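Local coordinates for MHC class I protein (Ginglymostoma cirratum, PDB 6LUP) that probably presents peptides to T cells at the cell surface, as classical MHC class I heavy chains do, holding a bound peptide in its groove, at residues G1-R6 and Y26-Q31; G17-V22 and D36-E41; Q93-C98 and T108-H113; C98-D103 and I161-L166; G201-S206 and G232-H237. All coordinates share one frame; numbering follows the deposited sequence.

Interaction 1: residues G1-R6 and Y26-Q31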
# COMPACT_ATOMS: atom_id res chain seq x y z
N GLY A 1 -1.62 -22.00 2.80
CA GLY A 1 -1.55 -20.53 2.55
C GLY A 1 -0.55 -19.81 3.44
O GLY A 1 -0.45 -20.09 4.63
N SER A 2 0.19 -18.89 2.83
CA SER A 2 1.11 -18.01 3.52
C SER A 2 0.35 -16.80 4.10
O SER A 2 -0.58 -16.30 3.47
CB SER A 2 2.19 -17.54 2.54
OG SER A 2 3.00 -16.51 3.08
N HIS A 3 0.74 -16.36 5.30
CA HIS A 3 0.13 -15.17 5.92
C HIS A 3 1.18 -14.26 6.55
O HIS A 3 2.24 -14.72 6.97
CB HIS A 3 -0.93 -15.57 6.96
CG HIS A 3 -2.11 -16.30 6.39
ND1 HIS A 3 -3.06 -15.68 5.62
CD2 HIS A 3 -2.49 -17.59 6.50
CE1 HIS A 3 -3.98 -16.56 5.26
NE2 HIS A 3 -3.66 -17.73 5.78
N SER A 4 0.88 -12.96 6.62
CA SER A 4 1.84 -11.98 7.15
C SER A 4 1.23 -10.92 8.06
O SER A 4 0.06 -10.55 7.93
CB SER A 4 2.59 -11.30 6.00
OG SER A 4 1.72 -10.44 5.26
N LEU A 5 2.04 -10.43 8.99
CA LEU A 5 1.70 -9.29 9.83
C LEU A 5 2.82 -8.26 9.71
O LEU A 5 3.95 -8.52 10.12
CB LEU A 5 1.51 -9.73 11.28
CG LEU A 5 1.39 -8.68 12.39
CD1 LEU A 5 0.17 -7.78 12.21
CD2 LEU A 5 1.35 -9.36 13.74
N ARG A 6 2.52 -7.11 9.12
CA ARG A 6 3.55 -6.11 8.82
C ARG A 6 3.15 -4.70 9.23
O ARG A 6 1.98 -4.32 9.12
CB ARG A 6 3.89 -6.14 7.33
CG ARG A 6 4.34 -7.50 6.80
CD ARG A 6 4.32 -7.54 5.28
NE ARG A 6 3.00 -7.17 4.77
CZ ARG A 6 2.75 -6.77 3.52
NH1 ARG A 6 3.73 -6.70 2.63
NH2 ARG A 6 1.51 -6.45 3.17
N TYR A 26 -0.87 -4.05 8.87
CA TYR A 26 -1.50 -4.94 7.89
C TYR A 26 -1.47 -6.39 8.33
O TYR A 26 -0.43 -6.89 8.76
CB TYR A 26 -0.79 -4.86 6.55
CG TYR A 26 -1.06 -3.63 5.74
CD1 TYR A 26 -0.32 -2.47 5.93
CD2 TYR A 26 -2.05 -3.62 4.76
CE1 TYR A 26 -0.56 -1.33 5.18
CE2 TYR A 26 -2.31 -2.49 4.00
CZ TYR A 26 -1.56 -1.34 4.22
OH TYR A 26 -1.81 -0.21 3.47
N VAL A 27 -2.61 -7.06 8.21
CA VAL A 27 -2.64 -8.51 8.16
C VAL A 27 -2.81 -8.86 6.68
O VAL A 27 -3.79 -8.46 6.05
CB VAL A 27 -3.80 -9.10 8.98
CG1 VAL A 27 -3.84 -10.61 8.82
CG2 VAL A 27 -3.67 -8.72 10.45
N ASP A 28 -1.85 -9.59 6.12
CA ASP A 28 -1.81 -9.85 4.68
C ASP A 28 -1.89 -8.52 3.94
O ASP A 28 -1.09 -7.61 4.20
CB ASP A 28 -2.92 -10.82 4.25
CG ASP A 28 -2.76 -12.21 4.86
OD1 ASP A 28 -1.62 -12.72 4.91
OD2 ASP A 28 -3.78 -12.80 5.29
N ASP A 29 -2.87 -8.38 3.04
CA ASP A 29 -3.05 -7.13 2.29
C ASP A 29 -4.04 -6.17 2.92
O ASP A 29 -4.32 -5.11 2.36
CB ASP A 29 -3.50 -7.44 0.86
CG ASP A 29 -2.35 -7.78 -0.06
OD1 ASP A 29 -1.19 -7.83 0.39
OD2 ASP A 29 -2.63 -8.01 -1.25
N GLN A 30 -4.59 -6.52 4.07
CA GLN A 30 -5.65 -5.72 4.67
C GLN A 30 -5.13 -4.85 5.81
O GLN A 30 -4.57 -5.36 6.79
CB GLN A 30 -6.78 -6.64 5.15
CG GLN A 30 -7.85 -5.97 6.00
CD GLN A 30 -8.96 -6.92 6.38
OE1 GLN A 30 -9.68 -7.43 5.51
NE2 GLN A 30 -9.12 -7.17 7.67
N GLN A 31 -5.31 -3.54 5.68
CA GLN A 31 -4.95 -2.62 6.75
C GLN A 31 -5.95 -2.77 7.90
O GLN A 31 -7.16 -2.80 7.67
CB GLN A 31 -4.94 -1.17 6.28
CG GLN A 31 -4.13 -0.27 7.19
CD GLN A 31 -4.49 1.20 7.06
OE1 GLN A 31 -4.73 1.70 5.97
NE2 GLN A 31 -4.52 1.91 8.19
O HOH W 1 0.92 -8.04 6.25
O HOH W 2 0.52 -11.80 2.83
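Strands 3-12 and 21-27 run antiparallel here, with Arg6 and Tyr26 a hydrogen-bonded pair (Arg6 N to Tyr26 O 3.0 Å, Tyr26 N to Arg6 O 2.9 Å) and Leu5 opposite Val27 a non-hydrogen-bonded one. Beyond them Asp28 N still bonds Ser4 O at 2.8 Å, where residues 27-30 make a type II' turn. The Asp28 carboxylate turns toward segment 1-6 and takes two kinds of donor, a ring N-H and a backbone N-H. Its OD2 is met on the syn side by His3 ND1 at 3.0 Å, the oxygen lying 14° out of the ring plane, while the ring and carboxylate planes stand 41° apart. OD1 receives Ser4 N at 3.0 Å from above the carboxylate plane. Farther along, the Arg6 chain bends at chi3 (-55°), bringing NH2 to 3.0 Å from Asp28 O; the donor sits above that carbonyl plane. A water that accepts from Arg6 NE at 2.7 Å also bonds Ser4 OG and can donate to Asp28 O. Asp29 OD2 accepts from His205 N of the immunoglobulin domain. On the other face Leu5 and Val27 both touch Phe32. This is antiparallel hairpin pairing in the beta-sheet floor of the class I peptide-binding platform.

Interaction 2: residues G17-V22 and D36-E41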
# COMPACT_ATOMS: atom_id res chain seq x y z
N GLY A 17 0.75 19.29 4.87
CA GLY A 17 -0.23 18.26 4.51
C GLY A 17 -0.22 17.03 5.37
O GLY A 17 -1.24 16.65 5.96
N ILE A 18 0.94 16.39 5.45
CA ILE A 18 1.07 15.10 6.11
C ILE A 18 1.44 15.25 7.58
O ILE A 18 2.28 16.09 7.92
CB ILE A 18 2.05 14.19 5.31
CG1 ILE A 18 1.37 13.65 4.04
CG2 ILE A 18 2.63 13.05 6.16
CD1 ILE A 18 0.06 12.90 4.27
N PRO A 19 0.79 14.47 8.47
CA PRO A 19 1.18 14.39 9.88
C PRO A 19 2.64 13.96 10.01
O PRO A 19 3.12 13.15 9.21
CB PRO A 19 0.27 13.29 10.44
CG PRO A 19 -0.93 13.33 9.56
CD PRO A 19 -0.42 13.66 8.19
N GLU A 20 3.34 14.50 11.01
CA GLU A 20 4.77 14.25 11.20
C GLU A 20 5.13 12.77 11.40
O GLU A 20 6.27 12.35 11.13
CB GLU A 20 5.30 15.08 12.37
CG GLU A 20 5.21 16.58 12.16
CD GLU A 20 5.82 17.35 13.32
OE1 GLU A 20 5.09 18.15 13.95
OE2 GLU A 20 7.02 17.16 13.60
N PHE A 21 4.16 12.00 11.88
CA PHE A 21 4.30 10.57 12.06
C PHE A 21 3.00 9.88 11.69
O PHE A 21 1.92 10.27 12.15
CB PHE A 21 4.69 10.24 13.50
CG PHE A 21 4.87 8.77 13.77
CD1 PHE A 21 5.58 7.96 12.88
CD2 PHE A 21 4.35 8.20 14.93
CE1 PHE A 21 5.75 6.61 13.14
CE2 PHE A 21 4.53 6.85 15.19
CZ PHE A 21 5.22 6.05 14.30
N VAL A 22 3.10 8.85 10.86
CA VAL A 22 1.97 8.00 10.52
C VAL A 22 2.44 6.55 10.39
O VAL A 22 3.40 6.24 9.68
CB VAL A 22 1.23 8.48 9.25
CG1 VAL A 22 2.21 8.82 8.14
CG2 VAL A 22 0.21 7.44 8.78
N ASP A 36 -1.43 8.16 14.05
CA ASP A 36 -0.73 9.37 13.60
C ASP A 36 -0.45 10.36 14.73
O ASP A 36 -1.07 10.30 15.79
CB ASP A 36 -1.43 10.06 12.42
CG ASP A 36 -2.78 10.62 12.79
OD1 ASP A 36 -2.83 11.62 13.54
OD2 ASP A 36 -3.80 10.09 12.31
N SER A 37 0.49 11.27 14.47
CA SER A 37 0.97 12.24 15.46
C SER A 37 0.00 13.38 15.78
O SER A 37 0.28 14.20 16.65
CB SER A 37 2.32 12.80 15.03
OG SER A 37 2.30 13.17 13.66
N ASP A 38 -1.13 13.45 15.07
CA ASP A 38 -2.18 14.41 15.39
C ASP A 38 -3.14 13.84 16.43
O ASP A 38 -3.34 14.43 17.49
CB ASP A 38 -2.94 14.84 14.13
CG ASP A 38 -2.06 15.58 13.12
OD1 ASP A 38 -1.12 16.29 13.55
OD2 ASP A 38 -2.32 15.46 11.90
N ARG A 39 -3.72 12.67 16.14
CA ARG A 39 -4.66 12.03 17.05
C ARG A 39 -3.94 11.33 18.21
O ARG A 39 -4.50 11.22 19.31
CB ARG A 39 -5.53 11.02 16.31
CG ARG A 39 -6.85 10.74 17.00
CD ARG A 39 -7.37 9.36 16.67
NE ARG A 39 -8.45 8.97 17.58
CZ ARG A 39 -9.72 8.83 17.22
NH1 ARG A 39 -10.10 9.04 15.97
NH2 ARG A 39 -10.63 8.47 18.13
N LYS A 40 -2.73 10.85 17.95
CA LYS A 40 -1.85 10.22 18.96
C LYS A 40 -2.45 8.99 19.65
O LYS A 40 -2.16 8.71 20.82
CB LYS A 40 -1.39 11.25 20.00
CG LYS A 40 -0.65 12.46 19.43
CD LYS A 40 0.04 13.24 20.54
CE LYS A 40 0.28 14.69 20.14
NZ LYS A 40 1.31 14.83 19.07
N GLU A 41 -3.28 8.24 18.92
CA GLU A 41 -3.87 7.00 19.41
C GLU A 41 -3.88 5.95 18.31
O GLU A 41 -4.08 6.27 17.13
CB GLU A 41 -5.29 7.22 19.91
CG GLU A 41 -5.40 8.04 21.18
CD GLU A 41 -6.83 8.36 21.56
OE1 GLU A 41 -7.66 8.59 20.65
OE2 GLU A 41 -7.13 8.38 22.78
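Ser37 carries the contact with segment 17-22. Its CB lies 3.8 Å from Phe21 CB, so the two side chains touch at their bases. One bond farther out, OG accepts from Phe21 N at 2.8 Å, with an N-H...O angle of 143°. Chi1 of 46° sets OG between the serine's own N and carbonyl carbon and turns it to this amide; Glu20 N is also close, but badly angled for a bond. The backbone answers in the other direction, Ser37 N donating to Phe21 O at 2.9 Å. These two bonds hold Phe21 by both its N and its O, just past the antiparallel pair Val22-Asp36. Pro19 fills the flank: its CG approaches Asp38 OD2 to 3.5 Å, the two side chains crossing at about a right angle, and its CB faces Asp36 CB. Asp36 OD1 accepts from Asp38 N, closing an Asx turn, and from Arg39 N one residue farther on (2.9 Å), which completes the Asx motif; its OD2 takes Gln34 NE2. The Phe21-Ser37 bonds join strand 21-27 to the loop leaving strand 30-36. Above the sheet, Phe21 stacks with Trp11 and packs on Leu65 and Trp68 of helix 55-82, whose Glu69 also touches Ser37; Val22 lies against Thr10 of strand 3-12.

Interaction 3: residues Q93-C98 and T108-H113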
# COMPACT_ATOMS: atom_id res chain seq x y z
N GLN A 93 11.79 6.06 7.61
CA GLN A 93 10.85 4.96 7.41
C GLN A 93 11.30 3.70 8.12
O GLN A 93 12.49 3.41 8.20
CB GLN A 93 10.66 4.68 5.92
CG GLN A 93 9.86 5.75 5.20
CD GLN A 93 10.00 5.65 3.70
OE1 GLN A 93 11.02 6.04 3.12
NE2 GLN A 93 8.97 5.12 3.05
N LEU A 94 10.33 2.95 8.65
CA LEU A 94 10.59 1.66 9.27
C LEU A 94 9.59 0.64 8.76
O LEU A 94 8.39 0.89 8.73
CB LEU A 94 10.48 1.77 10.80
CG LEU A 94 11.14 0.71 11.69
CD1 LEU A 94 10.71 0.94 13.13
CD2 LEU A 94 10.81 -0.71 11.30
N MET A 95 10.10 -0.52 8.36
CA MET A 95 9.29 -1.66 7.98
C MET A 95 9.66 -2.82 8.87
O MET A 95 10.83 -3.21 8.91
CB MET A 95 9.63 -2.09 6.56
CG MET A 95 8.73 -1.56 5.48
SD MET A 95 9.42 -1.99 3.86
CE MET A 95 9.06 -3.75 3.79
N CYS A 96 8.69 -3.40 9.56
CA CYS A 96 8.94 -4.68 10.19
C CYS A 96 7.73 -5.58 10.11
O CYS A 96 6.60 -5.11 9.93
CB CYS A 96 9.43 -4.53 11.63
SG CYS A 96 8.34 -3.56 12.68
N GLY A 97 7.97 -6.88 10.22
CA GLY A 97 6.91 -7.86 10.22
C GLY A 97 7.40 -9.29 10.18
O GLY A 97 8.60 -9.55 10.24
N CYS A 98 6.44 -10.20 10.06
CA CYS A 98 6.72 -11.62 10.05
C CYS A 98 5.80 -12.30 9.05
O CYS A 98 4.75 -11.77 8.71
CB CYS A 98 6.49 -12.22 11.44
SG CYS A 98 4.82 -11.94 12.08
N THR A 108 9.49 -16.48 8.53
CA THR A 108 10.42 -15.39 8.24
C THR A 108 10.04 -14.11 8.98
O THR A 108 8.93 -13.98 9.50
CB THR A 108 10.53 -15.11 6.72
OG1 THR A 108 9.32 -14.50 6.24
CG2 THR A 108 10.81 -16.39 5.94
N GLY A 109 10.98 -13.18 9.04
CA GLY A 109 10.78 -11.91 9.70
C GLY A 109 11.78 -10.90 9.19
O GLY A 109 12.82 -11.27 8.64
N PHE A 110 11.47 -9.62 9.37
CA PHE A 110 12.31 -8.55 8.86
C PHE A 110 12.10 -7.27 9.65
O PHE A 110 11.01 -7.02 10.17
CB PHE A 110 12.02 -8.28 7.37
CG PHE A 110 10.64 -7.72 7.11
CD1 PHE A 110 9.55 -8.57 6.91
CD2 PHE A 110 10.43 -6.34 7.06
CE1 PHE A 110 8.29 -8.06 6.67
CE2 PHE A 110 9.17 -5.82 6.82
CZ PHE A 110 8.09 -6.68 6.62
N VAL A 111 13.15 -6.46 9.72
CA VAL A 111 13.06 -5.09 10.18
C VAL A 111 14.04 -4.26 9.35
O VAL A 111 15.24 -4.53 9.33
CB VAL A 111 13.25 -4.94 11.72
CG1 VAL A 111 14.55 -5.58 12.20
CG2 VAL A 111 13.17 -3.48 12.15
N GLN A 112 13.50 -3.27 8.65
CA GLN A 112 14.26 -2.46 7.70
C GLN A 112 14.00 -0.98 7.96
O GLN A 112 12.85 -0.57 8.13
CB GLN A 112 13.86 -2.79 6.26
CG GLN A 112 14.19 -4.21 5.82
CD GLN A 112 13.35 -4.66 4.64
OE1 GLN A 112 12.82 -5.77 4.64
NE2 GLN A 112 13.22 -3.81 3.63
N HIS A 113 15.07 -0.20 7.98
CA HIS A 113 14.98 1.23 8.20
C HIS A 113 15.48 1.98 6.97
O HIS A 113 16.40 1.53 6.28
CB HIS A 113 15.82 1.65 9.41
CG HIS A 113 15.47 0.94 10.68
ND1 HIS A 113 15.09 1.61 11.82
CD2 HIS A 113 15.46 -0.38 11.00
CE1 HIS A 113 14.85 0.73 12.79
NE2 HIS A 113 15.07 -0.48 12.31
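Leu94 and His113 meet across a regular antiparallel beta hairpin, strands 91-100 and 108-115, in the floor of the class I peptide-binding groove. The strand segments run at 177° to each other with axes 4.5 Å apart, and paired bonds join Met95 with Gln112 and Gly97 with Phe110. On the groove face, Leu94 CG stands over one face of the His113 imidazole, 4.1 Å from its centroid. The two side chains lie side by side, and with Leu94 CG anti to its own N (chi1 -160°) CD2 reaches Val111 CG2 at 3.7 Å. Val111 CB then touches Cys96 CB, while the Cys96 side chain packs on a polar side chain of the bound peptide. His113 ND1 bonds Tyr92 OH, and its ring meets Trp144 edge-to-face, so the imidazole has partners besides the leucine.

The other face is organised by Phe110. Its chi1 of 67° folds the ring back across the neighbouring strand, where Gly97 has no side chain to obstruct it. Met95 bends at its last torsion, carrying CE to 3.7 Å from Phe110 CE2; its CB lies at the edge of that ring, in plane. Gln112 runs beside Met95, pointing the same way, and aromatic side chains of the second protein chain pack on both. Gly97 N lies over the centre of the Phe110 ring, 3.6 Å above its plane, and Gly97 CA is 4.2 Å from the centroid.

Interaction 4: residues C98-D103 and I161-L166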
# COMPACT_ATOMS: atom_id res chain seq x y z
N CYS A 98 6.44 -10.20 10.06
CA CYS A 98 6.72 -11.62 10.05
C CYS A 98 5.80 -12.30 9.05
O CYS A 98 4.75 -11.77 8.71
CB CYS A 98 6.49 -12.22 11.44
SG CYS A 98 4.82 -11.94 12.08
N GLU A 99 6.21 -13.48 8.58
CA GLU A 99 5.39 -14.28 7.69
C GLU A 99 5.24 -15.70 8.22
O GLU A 99 6.23 -16.35 8.58
CB GLU A 99 5.97 -14.29 6.28
CG GLU A 99 5.18 -15.14 5.30
CD GLU A 99 5.70 -15.02 3.88
OE1 GLU A 99 6.78 -15.59 3.59
OE2 GLU A 99 5.03 -14.36 3.06
N LEU A 100 4.00 -16.18 8.26
CA LEU A 100 3.67 -17.53 8.70
C LEU A 100 3.43 -18.44 7.50
O LEU A 100 2.65 -18.11 6.61
CB LEU A 100 2.44 -17.49 9.60
CG LEU A 100 1.87 -18.79 10.17
CD1 LEU A 100 2.74 -19.32 11.30
CD2 LEU A 100 0.45 -18.54 10.66
N ARG A 101 4.09 -19.59 7.51
CA ARG A 101 4.00 -20.55 6.41
C ARG A 101 3.55 -21.93 6.87
O ARG A 101 4.10 -22.48 7.83
CB ARG A 101 5.35 -20.66 5.70
CG ARG A 101 5.86 -19.36 5.10
CD ARG A 101 7.05 -19.60 4.20
NE ARG A 101 7.63 -18.35 3.71
CZ ARG A 101 8.83 -18.24 3.14
NH1 ARG A 101 9.27 -17.05 2.74
NH2 ARG A 101 9.60 -19.31 2.97
N ASP A 102 2.53 -22.47 6.20
CA ASP A 102 2.09 -23.85 6.41
C ASP A 102 2.63 -24.78 5.33
O ASP A 102 2.93 -25.94 5.59
CB ASP A 102 0.56 -23.94 6.53
CG ASP A 102 -0.18 -23.17 5.44
OD1 ASP A 102 0.39 -22.93 4.35
OD2 ASP A 102 -1.35 -22.79 5.67
N ASP A 103 2.73 -24.25 4.11
CA ASP A 103 3.33 -24.95 2.97
C ASP A 103 4.86 -24.92 3.11
O ASP A 103 5.50 -23.93 2.75
CB ASP A 103 2.89 -24.32 1.64
CG ASP A 103 1.39 -24.43 1.40
OD1 ASP A 103 0.87 -25.56 1.30
OD2 ASP A 103 0.73 -23.37 1.30
N ILE A 161 6.50 -13.10 19.17
CA ILE A 161 5.35 -12.25 19.44
C ILE A 161 4.53 -12.01 18.17
O ILE A 161 3.30 -12.18 18.17
CB ILE A 161 5.78 -10.92 20.09
CG1 ILE A 161 6.27 -11.17 21.53
CG2 ILE A 161 4.64 -9.92 20.11
CD1 ILE A 161 7.25 -10.15 22.05
N CYS A 162 5.21 -11.63 17.09
CA CYS A 162 4.57 -11.28 15.83
C CYS A 162 3.76 -12.46 15.26
O CYS A 162 2.60 -12.30 14.90
CB CYS A 162 5.62 -10.80 14.83
SG CYS A 162 5.01 -10.22 13.23
N ILE A 163 4.40 -13.62 15.20
CA ILE A 163 3.75 -14.85 14.74
C ILE A 163 2.52 -15.19 15.58
O ILE A 163 1.45 -15.47 15.04
CB ILE A 163 4.75 -16.04 14.75
CG1 ILE A 163 5.85 -15.85 13.68
CG2 ILE A 163 4.02 -17.37 14.61
CD1 ILE A 163 5.39 -15.87 12.24
N GLU A 164 2.67 -15.13 16.90
CA GLU A 164 1.59 -15.48 17.82
C GLU A 164 0.32 -14.62 17.64
O GLU A 164 -0.78 -15.16 17.56
CB GLU A 164 2.09 -15.42 19.27
CG GLU A 164 1.05 -15.82 20.31
CD GLU A 164 1.54 -15.67 21.75
OE1 GLU A 164 0.83 -16.17 22.65
OE2 GLU A 164 2.61 -15.05 21.98
N TRP A 165 0.50 -13.31 17.57
CA TRP A 165 -0.62 -12.38 17.36
C TRP A 165 -1.21 -12.49 15.95
O TRP A 165 -2.42 -12.36 15.77
CB TRP A 165 -0.21 -10.94 17.68
CG TRP A 165 -0.13 -10.71 19.15
CD1 TRP A 165 0.92 -10.99 19.97
CD2 TRP A 165 -1.16 -10.16 19.98
NE1 TRP A 165 0.61 -10.66 21.27
CE2 TRP A 165 -0.66 -10.15 21.31
CE3 TRP A 165 -2.45 -9.68 19.74
CZ2 TRP A 165 -1.40 -9.66 22.39
CZ3 TRP A 165 -3.20 -9.21 20.82
CH2 TRP A 165 -2.67 -9.20 22.13
N LEU A 166 -0.35 -12.73 14.95
CA LEU A 166 -0.83 -12.98 13.60
C LEU A 166 -1.82 -14.14 13.60
O LEU A 166 -2.88 -14.06 12.98
CB LEU A 166 0.32 -13.24 12.62
CG LEU A 166 -0.06 -13.62 11.18
CD1 LEU A 166 -0.93 -12.57 10.49
CD2 LEU A 166 1.17 -13.93 10.33
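A covalent link comes first: Cys98 SG and Cys162 SG form a disulfide of 2.1 Å with chi3 of -83°, near the unstrained right angle. Cys162 holds SG anti to its backbone N (chi1 -176°), which extends the sulfur from the helix to meet the cysteine of the sheet. Around this bond the contacts are van der Waals, mostly between apolar groups. Ile163 CD1 reaches Cys98 CB at 3.9 Å and also lies 3.8 Å from Glu99 O, while its other branch, CG2, is 4.0 Å from Leu100 CD1, the two side chains passing at a slant. Leu166 comes up from the next turn of the helix, its CD2 at 3.8 Å from Leu100 CB. No hydrogen bond crosses between the segments. Charged groups pair within 98-103 instead: Arg101 grips Glu99 OE1 side-on, with NE at 2.9 Å and NH1 at 3.0 Å, and the oxygen lies in the guanidinium plane. Strand 98-100 and helix 161-166 cross at -52° with axes 8.1 Å apart, and the disulfide pins helix 148-172 on the sheet floor, as in the alpha-2 domain of class I molecules. Leu5 of strand 3-12 packs beside Cys98, Cys162 and Leu166, and Leu100 also touches Leu170 of the same helix.

Interaction 5: residues G201-S206 and G232-H237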
# COMPACT_ATOMS: atom_id res chain seq x y z
N GLY A 201 -12.88 -5.68 -7.64
CA GLY A 201 -13.43 -6.19 -6.39
C GLY A 201 -12.75 -7.41 -5.80
O GLY A 201 -13.34 -8.13 -4.99
N PHE A 202 -11.49 -7.64 -6.18
CA PHE A 202 -10.76 -8.81 -5.69
C PHE A 202 -9.81 -8.51 -4.54
O PHE A 202 -9.29 -7.39 -4.41
CB PHE A 202 -10.03 -9.55 -6.82
CG PHE A 202 -9.05 -8.70 -7.58
CD1 PHE A 202 -7.73 -8.57 -7.15
CD2 PHE A 202 -9.42 -8.06 -8.76
CE1 PHE A 202 -6.81 -7.81 -7.86
CE2 PHE A 202 -8.51 -7.29 -9.48
CZ PHE A 202 -7.20 -7.16 -9.03
N TYR A 203 -9.60 -9.51 -3.69
CA TYR A 203 -8.67 -9.45 -2.57
C TYR A 203 -8.10 -10.85 -2.34
O TYR A 203 -8.86 -11.82 -2.35
CB TYR A 203 -9.36 -8.94 -1.29
CG TYR A 203 -8.48 -9.07 -0.07
CD1 TYR A 203 -8.39 -10.28 0.62
CD2 TYR A 203 -7.70 -8.00 0.36
CE1 TYR A 203 -7.55 -10.42 1.71
CE2 TYR A 203 -6.86 -8.13 1.45
CZ TYR A 203 -6.79 -9.34 2.12
OH TYR A 203 -5.96 -9.46 3.20
N PRO A 204 -6.78 -10.98 -2.12
CA PRO A 204 -5.75 -9.93 -2.04
C PRO A 204 -5.32 -9.40 -3.41
O PRO A 204 -5.86 -9.83 -4.43
CB PRO A 204 -4.58 -10.64 -1.34
CG PRO A 204 -4.73 -12.07 -1.72
CD PRO A 204 -6.21 -12.32 -1.85
N HIS A 205 -4.36 -8.49 -3.43
CA HIS A 205 -4.01 -7.72 -4.63
C HIS A 205 -3.40 -8.56 -5.76
O HIS A 205 -3.61 -8.26 -6.94
CB HIS A 205 -3.07 -6.56 -4.27
CG HIS A 205 -1.63 -6.96 -4.21
ND1 HIS A 205 -0.75 -6.70 -5.25
CD2 HIS A 205 -0.92 -7.61 -3.26
CE1 HIS A 205 0.44 -7.18 -4.93
NE2 HIS A 205 0.36 -7.73 -3.73
N SER A 206 -2.65 -9.59 -5.38
CA SER A 206 -1.90 -10.43 -6.32
C SER A 206 -2.82 -11.12 -7.33
O SER A 206 -3.80 -11.77 -6.94
CB SER A 206 -1.09 -11.47 -5.54
OG SER A 206 -0.06 -12.03 -6.33
N GLY A 232 -10.87 -1.73 0.26
CA GLY A 232 -9.88 -2.76 0.54
C GLY A 232 -9.66 -3.75 -0.59
O GLY A 232 -8.75 -4.58 -0.52
N SER A 233 -10.49 -3.68 -1.63
CA SER A 233 -10.32 -4.56 -2.79
C SER A 233 -9.46 -3.89 -3.86
O SER A 233 -9.08 -2.72 -3.73
CB SER A 233 -11.68 -4.98 -3.36
OG SER A 233 -12.33 -3.91 -4.02
N TYR A 234 -9.14 -4.64 -4.92
CA TYR A 234 -8.27 -4.15 -5.99
C TYR A 234 -8.89 -4.33 -7.37
O TYR A 234 -9.87 -5.06 -7.52
CB TYR A 234 -6.90 -4.84 -5.91
CG TYR A 234 -6.22 -4.66 -4.57
CD1 TYR A 234 -6.52 -5.51 -3.50
CD2 TYR A 234 -5.32 -3.62 -4.36
CE1 TYR A 234 -5.92 -5.34 -2.26
CE2 TYR A 234 -4.71 -3.45 -3.12
CZ TYR A 234 -5.01 -4.31 -2.08
OH TYR A 234 -4.42 -4.15 -0.85
N GLN A 235 -8.32 -3.66 -8.36
CA GLN A 235 -8.77 -3.76 -9.75
C GLN A 235 -7.60 -3.72 -10.72
O GLN A 235 -6.51 -3.25 -10.38
CB GLN A 235 -9.79 -2.66 -10.09
CG GLN A 235 -9.23 -1.25 -10.08
CD GLN A 235 -10.15 -0.25 -10.75
OE1 GLN A 235 -11.20 0.11 -10.21
NE2 GLN A 235 -9.75 0.22 -11.92
N ILE A 236 -7.83 -4.22 -11.93
CA ILE A 236 -6.83 -4.19 -13.00
C ILE A 236 -7.51 -4.21 -14.37
O ILE A 236 -8.53 -4.88 -14.56
CB ILE A 236 -5.80 -5.34 -12.87
CG1 ILE A 236 -4.70 -5.20 -13.94
CG2 ILE A 236 -6.47 -6.71 -12.89
CD1 ILE A 236 -3.48 -6.06 -13.70
N HIS A 237 -6.94 -3.45 -15.30
CA HIS A 237 -7.40 -3.42 -16.68
C HIS A 237 -6.27 -3.91 -17.57
O HIS A 237 -5.18 -3.34 -17.56
CB HIS A 237 -7.79 -2.00 -17.09
CG HIS A 237 -8.99 -1.46 -16.37
ND1 HIS A 237 -10.14 -1.07 -17.03
CD2 HIS A 237 -9.22 -1.23 -15.06
CE1 HIS A 237 -11.02 -0.63 -16.15
NE2 HIS A 237 -10.48 -0.72 -14.94
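A G1 beta bulge joins strands 194-202 and 234-241 in the immunoglobulin C1-set domain, with Gly201 and Phe202 both opposite Tyr234. Gly201 takes a positive phi of 73°, a conformation that favours glycine. Tyr234 N donates to Phe202 O at 2.8 Å, whereas the return bond from Phe202 N to Tyr234 O is weak at 3.3 Å.

The Phe202 ring lies across the partner strand. Chi1 of 58° swings it there, and Tyr234 O sits 3.2 Å above one ring face, offset toward the rim. Along the same ring, CE1 touches Tyr234 CB at 3.6 Å, while CZ reaches Ile236 CG2. The Phe202 and Tyr234 side chains cross at about a right angle.

Within the C1-set sandwich these two strands are the middle pair of a four-stranded antiparallel sheet, and the chain turns a corner at Gly201 to enter the loop that carries Tyr203 and His205. A cis peptide precedes Pro204 and probably helps to bend that loop back over Tyr234. His205 CB then stands directly above the ring centre of Tyr234, 3.4 Å from the centroid and on the ring normal, a CH-pi contact. Tyr203 runs beside Tyr234, pointing the same way, its CD2 4.1 Å from Tyr234 CE1 and 3.7 Å from Gly232 O. The two tyrosine hydroxyls make weak hydrogen bonds to the backbone of Asp29 in the peptide-binding platform. Ser233, turned toward Gly201, has OG 3.5 Å from Gly201 CA and hydrogen-bonded to Asp231 OD1 and Asn229 OD1.

How the interactions relate
Four of the contacts belong to the peptide-binding platform and the fifth to the immunoglobulin domain. Interactions 1, 3 and 4 meet along neighbouring strands 3-12 and 91-100: Leu5 O lies 3.0 Å from Cys98 N, and His3 O 2.6 Å from Leu100 N. Interactions 3 and 4 share Cys98, so the hairpin floor is tied directly to the helical wall; Cys96 of the former and Ile161 and Trp165 of the latter touch the bound peptide. Interaction 2 lies farther along the sheet, its centre about 23 Å from that of interaction 1, though both use strand 21-27. Interaction 1 bridges the domains to interaction 5, with Asp29 OD2 2.8 Å from His205 N.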